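Local coordinates for shikimate kinase (Bacteroides thetaiotaomicron, PDB 3VAA), which probably catalyses the magnesium-dependent transfer of phosphate from ATP to the 3-hydroxyl group of shikimate, a step on the pathway to chorismate, at residues 52-57 with 95-100. Sequence-based numbering, arbitrary orientation.
Sequences PFIDLD and ENVVIS
Strands 53-55 and 97-100 run parallel, their axes 4.7 Å apart and inclined by 21°, and four backbone hydrogen bonds join the two segments, the first and last just outside strand 53-55: Val-98 N to Pro-52 O, Ile-54 N to Val-98 O, Ser-100 N to Ile-54 O and Leu-56 N to Ser-100 O. Pro-52, which lacks an N-H, still serves at the start of this ladder through its carbonyl. The ring of Phe-53 lies along the neighbouring strand: with CG anti to the backbone N (chi1 168°), it passes obliquely by Val-98, CD1 lying 4.1 Å from CG1 of that valine, and brings CZ to 3.6 Å from CB of Ser-100. Apolar groups suit Phe-53 and Val-98 where both meet Ala-46 of helix 38-49. On the other face the extended Ile-54 reaches back with CD1 to 3.6 Å from Val-97 CG2, while all-hydrocarbon Ile-99 packs on Val-91 of helix 68-91, which Leu-56, just past the strand, also touches. At the C-terminal ends polar residues take over. Asp-55 is the N-cap of helix 56-64: its OD1 accepts from Asp-57 N at 3.0 Å, from above the carboxylate plane and with a bent N-H...O angle of 134°. Small Ser-100 also touches Lys-38, predicted to bind ATP, and Asp-55 lies near Thr-39, the predicted magnesium ligand. This pairing joins the edge strand to its neighbour in the 2-3-1-4-5 parallel sheet of the P-loop kinase fold, where the C-terminal strand ends probably border the nucleotide site and the following helix carries Asp-57, a predicted shikimate ligand.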
loop_
_atom_site.group_PDB
_atom_site.type_symbol
_atom_site.label_atom_id
_atom_site.label_comp_id
_atom_site.label_asym_id
_atom_site.label_seq_id
_atom_site.Cartn_x
_atom_site.Cartn_y
_atom_site.Cartn_z
ATOM N N PRO A 52 9.945 12.586 4.135
ATOM C CA PRO A 52 9.984 11.287 4.797
ATOM C C PRO A 52 8.937 10.322 4.269
ATOM O O PRO A 52 7.923 10.746 3.731
ATOM C CB PRO A 52 9.687 11.623 6.267
ATOM C CG PRO A 52 9.135 12.986 6.271
ATOM C CD PRO A 52 9.673 13.682 5.078
ATOM N N PHE A 53 9.203 9.029 4.431
ATOM C CA PHE A 53 8.268 7.968 4.052
ATOM C C PHE A 53 7.725 7.347 5.326
ATOM O O PHE A 53 8.493 7.038 6.249
ATOM C CB PHE A 53 8.985 6.890 3.241
ATOM C CG PHE A 53 8.185 5.642 3.048
ATOM C CD1 PHE A 53 7.214 5.574 2.061
ATOM C CD2 PHE A 53 8.421 4.518 3.830
ATOM C CE1 PHE A 53 6.483 4.429 1.877
ATOM C CE2 PHE A 53 7.672 3.358 3.653
ATOM C CZ PHE A 53 6.723 3.309 2.670
ATOM N N ILE A 54 6.406 7.208 5.390
ATOM C CA ILE A 54 5.732 6.603 6.534
ATOM C C ILE A 54 4.881 5.400 6.086
ATOM O O ILE A 54 4.013 5.539 5.231
ATOM C CB ILE A 54 4.809 7.631 7.243
ATOM C CG1 ILE A 54 5.635 8.816 7.756
ATOM C CG2 ILE A 54 4.036 6.968 8.414
ATOM C CD1 ILE A 54 4.811 9.863 8.458
ATOM N N ASP A 55 5.140 4.233 6.666
ATOM C CA ASP A 55 4.332 3.026 6.432
ATOM C C ASP A 55 3.290 3.019 7.564
ATOM O O ASP A 55 3.639 3.009 8.737
ATOM C CB ASP A 55 5.225 1.793 6.498
ATOM C CG ASP A 55 4.475 0.477 6.381
ATOM O OD1 ASP A 55 3.246 0.434 6.500
ATOM O OD2 ASP A 55 5.148 -0.547 6.171
ATOM N N LEU A 56 2.016 3.069 7.219
ATOM C CA LEU A 56 0.968 3.118 8.248
ATOM C C LEU A 56 1.038 1.970 9.250
ATOM O O LEU A 56 0.813 2.182 10.439
ATOM C CB LEU A 56 -0.419 3.180 7.606
ATOM C CG LEU A 56 -1.623 3.382 8.547
ATOM C CD1 LEU A 56 -1.416 4.568 9.453
ATOM C CD2 LEU A 56 -2.912 3.533 7.705
ATOM N N ASP A 57 1.344 0.762 8.789
ATOM C CA ASP A 57 1.484 -0.368 9.718
ATOM C C ASP A 57 2.576 -0.124 10.740
ATOM O O ASP A 57 2.423 -0.487 11.925
ATOM C CB ASP A 57 1.744 -1.664 8.979
ATOM C CG ASP A 57 0.512 -2.212 8.289
ATOM O OD1 ASP A 57 -0.606 -1.687 8.494
ATOM O OD2 ASP A 57 0.669 -3.215 7.555
ATOM N N GLU A 95 2.444 16.962 6.964
ATOM C CA GLU A 95 2.722 17.691 5.725
ATOM C C GLU A 95 4.086 17.278 5.178
ATOM O O GLU A 95 5.019 17.034 5.958
ATOM C CB GLU A 95 2.678 19.211 5.987
ATOM C CG GLU A 95 1.311 19.709 6.425
ATOM C CD GLU A 95 1.248 21.226 6.608
ATOM O OE1 GLU A 95 2.312 21.879 6.686
ATOM O OE2 GLU A 95 0.120 21.758 6.688
ATOM N N ASN A 96 4.198 17.204 3.844
ATOM C CA ASN A 96 5.445 16.826 3.156
ATOM C C ASN A 96 5.850 15.423 3.540
ATOM O O ASN A 96 6.829 15.208 4.253
ATOM C CB ASN A 96 6.541 17.839 3.438
ATOM C CG ASN A 96 6.212 19.179 2.877
ATOM O OD1 ASN A 96 5.752 19.276 1.745
ATOM N ND2 ASN A 96 6.428 20.230 3.662
ATOM N N VAL A 97 5.074 14.468 3.036
ATOM C CA VAL A 97 5.258 13.082 3.384
ATOM C C VAL A 97 4.668 12.166 2.319
ATOM O O VAL A 97 3.773 12.557 1.570
ATOM C CB VAL A 97 4.562 12.804 4.763
ATOM C CG1 VAL A 97 3.041 13.034 4.681
ATOM C CG2 VAL A 97 4.837 11.429 5.240
ATOM N N VAL A 98 5.221 10.962 2.232
ATOM C CA VAL A 98 4.683 9.904 1.391
ATOM C C VAL A 98 4.250 8.839 2.375
ATOM O O VAL A 98 5.045 8.419 3.226
ATOM C CB VAL A 98 5.720 9.308 0.416
ATOM C CG1 VAL A 98 5.097 8.110 -0.322
ATOM C CG2 VAL A 98 6.186 10.379 -0.548
ATOM N N ILE A 99 2.994 8.417 2.260
ATOM C CA ILE A 99 2.382 7.479 3.176
ATOM C C ILE A 99 1.913 6.206 2.487
ATOM O O ILE A 99 1.126 6.249 1.567
ATOM C CB ILE A 99 1.149 8.110 3.870
ATOM C CG1 ILE A 99 1.565 9.363 4.640
ATOM C CG2 ILE A 99 0.477 7.059 4.778
ATOM C CD1 ILE A 99 0.436 10.255 5.110
ATOM N N SER A 100 2.422 5.074 2.940
ATOM C CA SER A 100 1.995 3.784 2.431
ATOM C C SER A 100 0.930 3.204 3.376
ATOM O O SER A 100 1.031 3.334 4.604
ATOM C CB SER A 100 3.163 2.831 2.329
ATOM O OG SER A 100 2.688 1.571 1.926
#